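Helicase of the snf2/rad54 family (Sulfolobus solfataricus, PDB 1Z5Z) probably couples ATP hydrolysis to movement on DNA as a SWI2/SNF2 ATPase, this chain being the C-terminal domain of the ATPase core. Local coordinates at residues L72-L75 with K76-V79; G96-I99 with R100-E103; E106-D110 with E111-I115; I117-F121 with V122-K126; K150-D153 with D154-K158. One frame throughout, in Å; residues are numbered along the deposited sequence.

All five contacts are local. Contact 1 lies in the last turns of helix 61-78; contacts 2 and 3 lie near the two ends of helix 96-110, their centres about 14 Å apart; contact 4 joins strand 115-119 to helix 122-136; contact 5 lies on helix 149-161. Contacts 1 and 4 have centres about 13 Å apart and meet directly, with F121 packed on L73, K76 and Q77. Contact 2 touches both: K97 CD lies 3.6 Å from V79 O, and M98 SD lies 4.1 Å from M124 CE of contact 4. Contact 5 is peripheral, its centre about 30 Å from that of contact 1. Contacts 2 to 5 belong to the conserved helicase C-terminal domain.

Contact 1: residues L72-L75 with K76-V79; sequences LLKL and KQIV
L73 and Q77 cross obliquely in the last turns of helix 61-78, on the side facing F121, with L73 CG 3.7 Å from Q77 NE2. L73 CG lies anti to its backbone N (chi1 177°), which swings the branched end back toward the following turn. Q77 runs extended beyond CG, and its amide passes close to the carbonyl of L73. That oxygen already takes the backbone N-H of Q77, with Q77 N 3.0 Å from L73 O; Q77 NE2 adds a weak second bond to the same atom at 3.4 Å. K76 lies beside this pair as a straight chain whose CG rests 3.2 Å from L72 O. Its NZ continues to a salt bridge with D249, so the lysine's charge is used beyond this turn. F121 packs on L73, K76 and Q77 together.

The buried side is different in kind. L75 and I78 turn to helix 39-55, meeting Y45 and M44 among others, and L72 joins L75 against I264 of helix 257-264. I78 keeps CG1 beside its own backbone N, 3.2 Å from K74 O, close to the oxygen that also receives I78 N (2.8 Å). V79 N closes the series on L75 O at 3.0 Å.

One side of the helix is therefore sealed by oily branches, while on the other L73 shares its place with the long polar chains of K76 and Q77. Main-chain bonds do most of the holding; the weak amide bond adds little strength but probably helps keep the Q77 amide beside L73.

Contact 2: residues G96-I99 with R100-E103; sequences GKMI and RTME
K97 O is gripped twice by T101, through its hydroxyl and through its amide, both T101 OG1 and T101 N standing 2.8 Å from it. This is a helical threonine hydroxyl bonded to the carbonyl four residues back, here in the first turns of helix 96-110, which packs against the parallel sheet of the domain. T101 OG1 sits beside its own backbone N (chi1 -63°), turned back along the helix, and reaches the carbonyl from above its plane, 43° out of it, whereas T101 N is tilted by about half as much. The hydroxyl is thereby satisfied inside the helix, close to F190 and L220. K97 points its amine the other way, to salt bridges with E227 and D80 and a bond to F190 O.

Around the helix, M98 and M102 both bend at chi2 and chi3 and meet at M98 CE and M102 SD, 4.0 Å apart. I131 of helix 122-136 touches both. On the more open side I99 and E103 lie side by side, pointing the same way. Their backbone bond, E103 N to I99 O, is weak at 3.5 Å, while E103 CG comes within 3.1 Å of that same I99 O.

Contact 3: residues E106-D110 with E111-I115; sequences EEALD and EGDKI
A108 and D113 are drawn together by a Schellman motif that ends helix 96-110 and turns the chain toward strand 115-119. D113 N bonds to A108 O at 3.0 Å, nearly straight at 165° but from above the carbonyl plane. G112 N bonds to L109 O inside that wider link, also from above the plane; at 2.5 Å it is modelled unusually short, its exact length doubtful. G112 carries the positive phi (74°) of the reversal.

Packing is tight on the inner side. D113 lays its carboxylate beside the A108 methyl, with OD2 3.5 Å from A108 CB, and OD2 goes on to a salt bridge with R186 of the adjoining strand 186-189. I115, at the start of the strand, brings its CD1 against A108 CB and L109 CD2, each at 3.8 Å, the L109 and I115 side chains crossing at about a right angle. F167 of strand 167-171 meets both L109 and I115.

The outer side is looser and acidic. E107, D110 and E111 are exposed, and E111 N has merely weak bonds to E107 O and A108 O. E111 bends at chi2 so that its carboxylate leads off, leaving E111 OE2 and E107 OE1 6.5 Å apart; R186, in a long, weak pair with E107, probably offsets the repulsion. Inside, buried D113 O has no polar partner in the model; L109 CD2 lies 4.1 Å away.

Contact 4: residues I117-F121 with V122-K126; sequences IFTQF and VDMGK
T119 holds OG1 anti to its backbone N (chi1 167°), a torsion that aims the hydroxyl at M124, with T119 OG1 3.5 Å from M124 CB. M124 has its CG placed likewise (chi1 -166°), which brings M124 CG to 4.0 Å from the same T119 OG1. The two side chains cross at about a right angle. The other threonine branch, CG2, is left between its own backbone N and carbonyl carbon, and it lies on the backbone of G125, 3.5 Å from G125 N.

The same hydroxyl organises the turn. F121 N donates to T119 OG1 at 3.1 Å along an almost straight line, forming an ST turn, and the hydroxyl is also hydrogen-bonded to D191, so two bonds hold it, to F121 N and D191 OD1. F121 occupies the N-cap position. Its carbonyl receives G125 N at 3.0 Å, the donor nearly along the C=O axis, and this starts helix 122-136. F121 CB also packs on M124 CB at 4.0 Å. Beyond CB the aromatic ring leads away toward helix 61-78, with Q120 CG 3.6 Å above the centre of one face.

A strand of the parallel sheet thus passes by a short turn into the next helix, as in RecA-like domains; the IFTQF sequence is consistent with motif IV of SNF2-type helicases.

Contact 5: residues K150-D153 with D154-K158; sequences KERD and DIISK
K150 and D154 cross on the exposed side of helix 149-161, the helix of the beta-alpha-beta unit that runs from strand 142-143 to strand 167-171. The lysine bends at chi2 and runs its aliphatic chain past D154 OD1. K150 CE is modelled 3.0 Å from D154 OD1, unusually close for carbon and oxygen and doubtful in detail. K150 NZ overshoots to 3.6 Å from that oxygen, a long salt bridge, so the attraction is probably weak. Beneath it the backbone bond between D154 N and K150 O is firm at 2.8 Å.

A second pair follows on another side of the helix. R152 and I156 lie side by side, pointing the same way, with R152 CG 3.7 Å from I156 CD1. R152 is anti at its first torsion (chi1 -177°) and then bends at chi3, which curls the guanidinium toward its neighbour D153. There it grips a single oxygen side-on: R152 NH2 reaches D153 OD1 at 2.8 Å from the syn side, while R152 NE comes to it from above the carboxylate plane at 3.1 Å.

Further out, L143 of strand 142-143 touches R152, I155 and I156, which seats this side of the helix against the edge of the sheet, and I156 also meets I179. K158 NZ forms a salt bridge with E139. At the start of the helix, E151 OE2 turns back to accept S148 N.

Contact 1: residues L72-L75 with K76-V79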
# COMPACT_ATOMS: atom_id res chain seq x y z
N LEU A 72 11.51 6.63 3.97
CA LEU A 72 10.71 5.45 3.63
C LEU A 72 9.22 5.72 3.76
O LEU A 72 8.40 5.36 2.90
CB LEU A 72 11.12 4.29 4.54
CG LEU A 72 12.11 3.31 3.92
CD1 LEU A 72 13.01 4.01 2.90
CD2 LEU A 72 12.88 2.63 5.02
N LEU A 73 8.86 6.41 4.83
CA LEU A 73 7.47 6.73 5.07
C LEU A 73 6.92 7.61 3.96
O LEU A 73 5.83 7.34 3.42
CB LEU A 73 7.33 7.47 6.41
CG LEU A 73 5.92 7.94 6.79
CD1 LEU A 73 4.97 6.75 6.83
CD2 LEU A 73 5.95 8.67 8.16
N LYS A 74 7.62 8.69 3.64
CA LYS A 74 7.12 9.56 2.59
C LYS A 74 7.00 8.86 1.22
O LYS A 74 6.03 9.09 0.50
CB LYS A 74 7.98 10.81 2.45
CG LYS A 74 7.68 11.91 3.47
CD LYS A 74 8.57 13.11 3.11
CE LYS A 74 8.31 14.34 3.94
NZ LYS A 74 9.40 15.32 3.66
N LEU A 75 7.98 8.05 0.87
CA LEU A 75 7.95 7.33 -0.39
C LEU A 75 6.74 6.35 -0.43
O LEU A 75 6.08 6.22 -1.46
CB LEU A 75 9.24 6.55 -0.60
CG LEU A 75 10.55 7.36 -0.65
CD1 LEU A 75 11.70 6.38 -0.69
CD2 LEU A 75 10.57 8.29 -1.87
N LYS A 76 6.46 5.67 0.68
CA LYS A 76 5.35 4.75 0.71
C LYS A 76 4.07 5.51 0.52
O LYS A 76 3.14 5.03 -0.13
CB LYS A 76 5.30 3.98 2.01
CG LYS A 76 6.38 2.92 2.21
CD LYS A 76 6.17 2.34 3.62
CE LYS A 76 7.19 1.27 4.00
NZ LYS A 76 6.98 0.91 5.46
N GLN A 77 4.02 6.72 1.06
CA GLN A 77 2.80 7.50 0.90
C GLN A 77 2.65 8.05 -0.52
O GLN A 77 1.56 8.06 -1.06
CB GLN A 77 2.76 8.64 1.90
CG GLN A 77 2.59 8.16 3.35
CD GLN A 77 2.69 9.33 4.35
OE1 GLN A 77 1.70 9.71 4.96
NE2 GLN A 77 3.88 9.91 4.46
N ILE A 78 3.76 8.48 -1.11
CA ILE A 78 3.75 9.03 -2.45
C ILE A 78 3.29 7.99 -3.47
O ILE A 78 2.48 8.31 -4.36
CB ILE A 78 5.19 9.56 -2.83
CG1 ILE A 78 5.47 10.89 -2.09
CG2 ILE A 78 5.33 9.72 -4.33
CD1 ILE A 78 6.89 11.42 -2.37
N VAL A 79 3.76 6.75 -3.34
CA VAL A 79 3.33 5.75 -4.32
C VAL A 79 1.88 5.30 -4.17
O VAL A 79 1.36 4.60 -5.04
CB VAL A 79 4.24 4.49 -4.32
CG1 VAL A 79 5.71 4.94 -4.61
CG2 VAL A 79 4.13 3.76 -2.97

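Contact 2: residues G96-I99 with R100-E103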
# COMPACT_ATOMS: atom_id res chain seq x y z
N GLY A 96 -1.40 6.21 -9.88
CA GLY A 96 -1.29 5.03 -10.72
C GLY A 96 -2.05 3.85 -10.12
O GLY A 96 -2.74 3.14 -10.86
N LYS A 97 -1.94 3.65 -8.79
CA LYS A 97 -2.62 2.56 -8.07
C LYS A 97 -4.14 2.70 -8.06
O LYS A 97 -4.86 1.72 -8.26
CB LYS A 97 -2.13 2.47 -6.60
CG LYS A 97 -0.75 1.85 -6.42
CD LYS A 97 -0.49 1.50 -4.94
CE LYS A 97 0.92 1.01 -4.74
NZ LYS A 97 1.21 0.86 -3.30
N MET A 98 -4.62 3.90 -7.78
CA MET A 98 -6.06 4.17 -7.78
C MET A 98 -6.60 3.90 -9.18
O MET A 98 -7.68 3.34 -9.35
CB MET A 98 -6.32 5.64 -7.41
CG MET A 98 -7.06 5.91 -6.12
SD MET A 98 -7.48 4.57 -4.97
CE MET A 98 -9.04 4.26 -5.63
N ILE A 99 -5.85 4.30 -10.20
CA ILE A 99 -6.30 4.08 -11.57
C ILE A 99 -6.46 2.59 -11.84
O ILE A 99 -7.45 2.18 -12.44
CB ILE A 99 -5.30 4.71 -12.57
CG1 ILE A 99 -5.46 6.23 -12.57
CG2 ILE A 99 -5.52 4.13 -13.99
CD1 ILE A 99 -4.21 6.97 -13.09
N ARG A 100 -5.50 1.77 -11.41
CA ARG A 100 -5.65 0.34 -11.65
C ARG A 100 -6.73 -0.23 -10.75
O ARG A 100 -7.42 -1.18 -11.13
CB ARG A 100 -4.33 -0.41 -11.39
CG ARG A 100 -3.26 -0.15 -12.41
CD ARG A 100 -3.59 -0.83 -13.73
NE ARG A 100 -2.59 -1.85 -14.04
CZ ARG A 100 -2.84 -3.15 -14.11
NH1 ARG A 100 -1.85 -4.00 -14.39
NH2 ARG A 100 -4.09 -3.61 -13.92
N THR A 101 -6.90 0.33 -9.55
CA THR A 101 -7.91 -0.19 -8.65
C THR A 101 -9.34 -0.09 -9.22
O THR A 101 -10.13 -1.03 -9.10
CB THR A 101 -7.82 0.52 -7.27
OG1 THR A 101 -6.54 0.21 -6.67
CG2 THR A 101 -8.97 0.04 -6.33
N MET A 102 -9.68 1.05 -9.81
CA MET A 102 -11.01 1.19 -10.41
C MET A 102 -11.14 0.19 -11.58
O MET A 102 -12.22 -0.32 -11.82
CB MET A 102 -11.24 2.62 -10.90
CG MET A 102 -11.17 3.71 -9.78
SD MET A 102 -11.97 3.30 -8.23
CE MET A 102 -13.75 3.30 -8.75
N GLU A 103 -10.05 -0.11 -12.28
CA GLU A 103 -10.12 -1.08 -13.38
C GLU A 103 -10.41 -2.44 -12.82
O GLU A 103 -11.22 -3.18 -13.38
CB GLU A 103 -8.83 -1.16 -14.19
CG GLU A 103 -8.35 0.19 -14.70
CD GLU A 103 -7.06 0.12 -15.52
OE1 GLU A 103 -6.24 -0.79 -15.31
OE2 GLU A 103 -6.88 1.01 -16.37

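Contact 3: residues E106-D110 with E111-I115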
# COMPACT_ATOMS: atom_id res chain seq x y z
N GLU A 106 -14.07 -2.63 -11.62
CA GLU A 106 -15.03 -2.73 -12.72
C GLU A 106 -15.16 -4.20 -13.13
O GLU A 106 -16.26 -4.76 -13.14
CB GLU A 106 -14.54 -1.85 -13.88
CG GLU A 106 -15.56 -1.63 -14.97
CD GLU A 106 -15.12 -0.55 -15.95
OE1 GLU A 106 -14.11 -0.75 -16.65
OE2 GLU A 106 -15.79 0.51 -16.02
N GLU A 107 -14.04 -4.82 -13.42
CA GLU A 107 -14.06 -6.22 -13.76
C GLU A 107 -14.66 -7.08 -12.63
O GLU A 107 -15.44 -7.98 -12.89
CB GLU A 107 -12.64 -6.71 -14.09
CG GLU A 107 -12.43 -8.19 -13.86
CD GLU A 107 -11.07 -8.68 -14.30
OE1 GLU A 107 -10.58 -9.68 -13.74
OE2 GLU A 107 -10.49 -8.07 -15.21
N ALA A 108 -14.34 -6.79 -11.37
CA ALA A 108 -14.87 -7.63 -10.31
C ALA A 108 -16.37 -7.50 -10.05
O ALA A 108 -17.05 -8.50 -9.83
CB ALA A 108 -14.08 -7.41 -9.03
N LEU A 109 -16.89 -6.28 -10.05
CA LEU A 109 -18.32 -6.11 -9.79
C LEU A 109 -19.08 -6.90 -10.85
O LEU A 109 -20.05 -7.61 -10.54
CB LEU A 109 -18.73 -4.63 -9.82
CG LEU A 109 -18.25 -3.77 -8.65
CD1 LEU A 109 -18.77 -2.36 -8.80
CD2 LEU A 109 -18.74 -4.35 -7.33
N ASP A 110 -18.63 -6.80 -12.10
CA ASP A 110 -19.32 -7.53 -13.15
C ASP A 110 -19.39 -9.03 -12.89
O ASP A 110 -20.32 -9.69 -13.34
CB ASP A 110 -18.70 -7.25 -14.51
CG ASP A 110 -19.71 -6.67 -15.46
OD1 ASP A 110 -19.60 -5.46 -15.79
OD2 ASP A 110 -20.64 -7.42 -15.85
N GLU A 111 -18.41 -9.57 -12.18
CA GLU A 111 -18.39 -10.99 -11.84
C GLU A 111 -19.20 -11.17 -10.55
O GLU A 111 -19.30 -12.27 -10.02
CB GLU A 111 -16.96 -11.45 -11.57
CG GLU A 111 -16.08 -11.69 -12.77
CD GLU A 111 -16.28 -13.07 -13.36
OE1 GLU A 111 -16.68 -14.01 -12.62
OE2 GLU A 111 -16.02 -13.23 -14.57
N GLY A 112 -19.74 -10.08 -10.02
CA GLY A 112 -20.50 -10.16 -8.79
C GLY A 112 -19.63 -10.36 -7.55
O GLY A 112 -20.11 -10.87 -6.52
N ASP A 113 -18.35 -9.97 -7.62
CA ASP A 113 -17.43 -10.12 -6.47
C ASP A 113 -17.70 -9.14 -5.32
O ASP A 113 -18.16 -8.04 -5.53
CB ASP A 113 -15.98 -9.86 -6.89
CG ASP A 113 -15.39 -10.95 -7.80
OD1 ASP A 113 -16.09 -11.92 -8.16
OD2 ASP A 113 -14.21 -10.81 -8.16
N LYS A 114 -17.39 -9.60 -4.11
CA LYS A 114 -17.43 -8.82 -2.89
C LYS A 114 -15.93 -8.50 -2.78
O LYS A 114 -15.10 -9.39 -2.80
CB LYS A 114 -17.86 -9.68 -1.71
CG LYS A 114 -19.35 -9.69 -1.50
CD LYS A 114 -19.65 -9.92 -0.04
CE LYS A 114 -20.93 -9.20 0.28
NZ LYS A 114 -21.17 -9.15 1.72
N ILE A 115 -15.58 -7.23 -2.65
CA ILE A 115 -14.19 -6.80 -2.67
C ILE A 115 -13.65 -6.21 -1.37
O ILE A 115 -14.27 -5.33 -0.78
CB ILE A 115 -14.07 -5.76 -3.82
CG1 ILE A 115 -14.52 -6.41 -5.13
CG2 ILE A 115 -12.68 -5.20 -3.93
CD1 ILE A 115 -15.34 -5.47 -6.00

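Contact 4: residues I117-F121 with V122-K126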
# COMPACT_ATOMS: atom_id res chain seq x y z
N ILE A 117 -10.34 -4.24 0.37
CA ILE A 117 -9.13 -3.51 0.01
C ILE A 117 -8.36 -3.13 1.31
O ILE A 117 -8.92 -2.49 2.20
CB ILE A 117 -9.47 -2.22 -0.78
CG1 ILE A 117 -10.31 -2.57 -2.03
CG2 ILE A 117 -8.13 -1.49 -1.15
CD1 ILE A 117 -11.08 -1.36 -2.67
N PHE A 118 -7.10 -3.54 1.40
CA PHE A 118 -6.29 -3.29 2.59
C PHE A 118 -5.23 -2.26 2.33
O PHE A 118 -4.67 -2.22 1.23
CB PHE A 118 -5.51 -4.58 3.02
CG PHE A 118 -6.38 -5.69 3.64
CD1 PHE A 118 -7.12 -6.54 2.84
CD2 PHE A 118 -6.41 -5.87 5.02
CE1 PHE A 118 -7.91 -7.60 3.42
CE2 PHE A 118 -7.17 -6.89 5.61
CZ PHE A 118 -7.92 -7.76 4.80
N THR A 119 -4.93 -1.42 3.32
CA THR A 119 -3.84 -0.46 3.20
C THR A 119 -3.25 -0.28 4.61
O THR A 119 -3.92 -0.54 5.61
CB THR A 119 -4.28 0.94 2.65
OG1 THR A 119 -3.23 1.86 2.88
CG2 THR A 119 -5.53 1.48 3.36
N GLN A 120 -1.99 0.14 4.70
CA GLN A 120 -1.35 0.31 6.01
C GLN A 120 -1.60 1.72 6.54
O GLN A 120 -1.21 2.02 7.67
CB GLN A 120 0.18 0.13 5.88
CG GLN A 120 0.87 1.19 5.02
CD GLN A 120 2.28 0.76 4.62
OE1 GLN A 120 2.49 0.12 3.58
NE2 GLN A 120 3.23 1.08 5.45
N PHE A 121 -2.21 2.59 5.73
CA PHE A 121 -2.46 3.97 6.17
C PHE A 121 -3.95 4.31 6.35
O PHE A 121 -4.75 4.18 5.41
CB PHE A 121 -1.90 4.97 5.16
CG PHE A 121 -0.40 4.86 4.92
CD1 PHE A 121 0.07 4.56 3.66
CD2 PHE A 121 0.52 5.12 5.95
CE1 PHE A 121 1.45 4.50 3.38
CE2 PHE A 121 1.92 5.07 5.67
CZ PHE A 121 2.37 4.75 4.38
N VAL A 122 -4.32 4.78 7.53
CA VAL A 122 -5.71 5.14 7.77
C VAL A 122 -6.13 6.19 6.74
O VAL A 122 -7.27 6.16 6.25
CB VAL A 122 -5.93 5.77 9.19
CG1 VAL A 122 -7.34 6.24 9.31
CG2 VAL A 122 -5.64 4.77 10.32
N ASP A 123 -5.24 7.12 6.39
CA ASP A 123 -5.62 8.17 5.45
C ASP A 123 -5.86 7.67 4.04
O ASP A 123 -6.75 8.17 3.34
CB ASP A 123 -4.57 9.29 5.45
CG ASP A 123 -4.57 10.05 6.76
OD1 ASP A 123 -5.67 10.14 7.35
OD2 ASP A 123 -3.50 10.53 7.20
N MET A 124 -5.07 6.69 3.62
CA MET A 124 -5.27 6.12 2.29
C MET A 124 -6.62 5.39 2.32
O MET A 124 -7.38 5.46 1.37
CB MET A 124 -4.16 5.14 1.92
CG MET A 124 -4.20 4.80 0.39
SD MET A 124 -4.04 6.29 -0.67
CE MET A 124 -5.38 6.04 -1.80
N GLY A 125 -6.91 4.71 3.44
CA GLY A 125 -8.17 4.01 3.57
C GLY A 125 -9.35 4.94 3.34
O GLY A 125 -10.31 4.56 2.64
N LYS A 126 -9.31 6.15 3.92
CA LYS A 126 -10.40 7.11 3.75
C LYS A 126 -10.51 7.59 2.31
O LYS A 126 -11.62 7.75 1.78
CB LYS A 126 -10.19 8.31 4.68
CG LYS A 126 -10.42 7.98 6.12
CD LYS A 126 -9.98 9.14 7.00
CE LYS A 126 -10.64 9.03 8.35
NZ LYS A 126 -10.21 10.11 9.27

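Contact 5: residues K150-D153 with D154-K158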
# COMPACT_ATOMS: atom_id res chain seq x y z
N LYS A 150 -17.89 -2.61 18.90
CA LYS A 150 -19.20 -2.77 18.29
C LYS A 150 -19.24 -2.21 16.89
O LYS A 150 -19.80 -2.83 15.99
CB LYS A 150 -20.31 -2.14 19.17
CG LYS A 150 -21.69 -2.74 18.89
CD LYS A 150 -22.79 -1.66 18.77
CE LYS A 150 -24.11 -2.26 18.27
NZ LYS A 150 -25.21 -1.26 18.18
N GLU A 151 -18.65 -1.04 16.70
CA GLU A 151 -18.66 -0.47 15.37
C GLU A 151 -17.96 -1.48 14.48
O GLU A 151 -18.39 -1.76 13.37
CB GLU A 151 -17.90 0.85 15.32
CG GLU A 151 -18.28 1.87 16.36
CD GLU A 151 -17.66 3.24 16.11
OE1 GLU A 151 -18.24 4.02 15.33
OE2 GLU A 151 -16.59 3.53 16.68
N ARG A 152 -16.89 -2.07 14.99
CA ARG A 152 -16.11 -3.02 14.22
C ARG A 152 -16.85 -4.31 13.91
O ARG A 152 -17.01 -4.69 12.74
CB ARG A 152 -14.82 -3.34 14.95
CG ARG A 152 -13.92 -4.26 14.16
CD ARG A 152 -12.91 -4.87 15.09
NE ARG A 152 -13.61 -5.65 16.09
CZ ARG A 152 -13.04 -6.18 17.16
NH1 ARG A 152 -11.74 -6.02 17.37
NH2 ARG A 152 -13.77 -6.87 18.03
N ASP A 153 -17.32 -4.97 14.96
CA ASP A 153 -18.05 -6.21 14.80
C ASP A 153 -19.24 -6.03 13.89
O ASP A 153 -19.53 -6.91 13.08
CB ASP A 153 -18.53 -6.75 16.15
CG ASP A 153 -17.38 -6.99 17.12
OD1 ASP A 153 -16.22 -7.14 16.67
OD2 ASP A 153 -17.65 -7.04 18.34
N ASP A 154 -19.93 -4.89 14.05
CA ASP A 154 -21.10 -4.59 13.25
C ASP A 154 -20.73 -4.45 11.80
O ASP A 154 -21.46 -4.91 10.94
CB ASP A 154 -21.77 -3.28 13.69
CG ASP A 154 -22.62 -3.45 14.96
OD1 ASP A 154 -23.05 -2.41 15.52
OD2 ASP A 154 -22.85 -4.60 15.37
N ILE A 155 -19.60 -3.80 11.53
CA ILE A 155 -19.17 -3.62 10.14
C ILE A 155 -18.77 -4.97 9.55
O ILE A 155 -19.07 -5.24 8.40
CB ILE A 155 -17.97 -2.64 10.01
CG1 ILE A 155 -18.48 -1.20 10.05
CG2 ILE A 155 -17.19 -2.90 8.68
CD1 ILE A 155 -17.39 -0.15 10.21
N ILE A 156 -18.08 -5.79 10.33
CA ILE A 156 -17.63 -7.10 9.84
C ILE A 156 -18.81 -8.01 9.53
O ILE A 156 -18.80 -8.76 8.55
CB ILE A 156 -16.75 -7.81 10.87
CG1 ILE A 156 -15.36 -7.17 10.90
CG2 ILE A 156 -16.65 -9.31 10.53
CD1 ILE A 156 -14.60 -7.36 12.18
N SER A 157 -19.80 -7.94 10.40
CA SER A 157 -21.01 -8.74 10.24
C SER A 157 -21.73 -8.27 8.98
O SER A 157 -22.19 -9.06 8.14
CB SER A 157 -21.88 -8.57 11.50
OG SER A 157 -23.24 -8.86 11.22
N LYS A 158 -21.78 -6.95 8.82
CA LYS A 158 -22.44 -6.41 7.65
C LYS A 158 -21.78 -6.87 6.35
O LYS A 158 -22.47 -7.18 5.37
CB LYS A 158 -22.46 -4.90 7.71
CG LYS A 158 -23.10 -4.29 6.49
CD LYS A 158 -22.87 -2.79 6.42
CE LYS A 158 -23.61 -2.02 7.50
NZ LYS A 158 -23.29 -0.57 7.42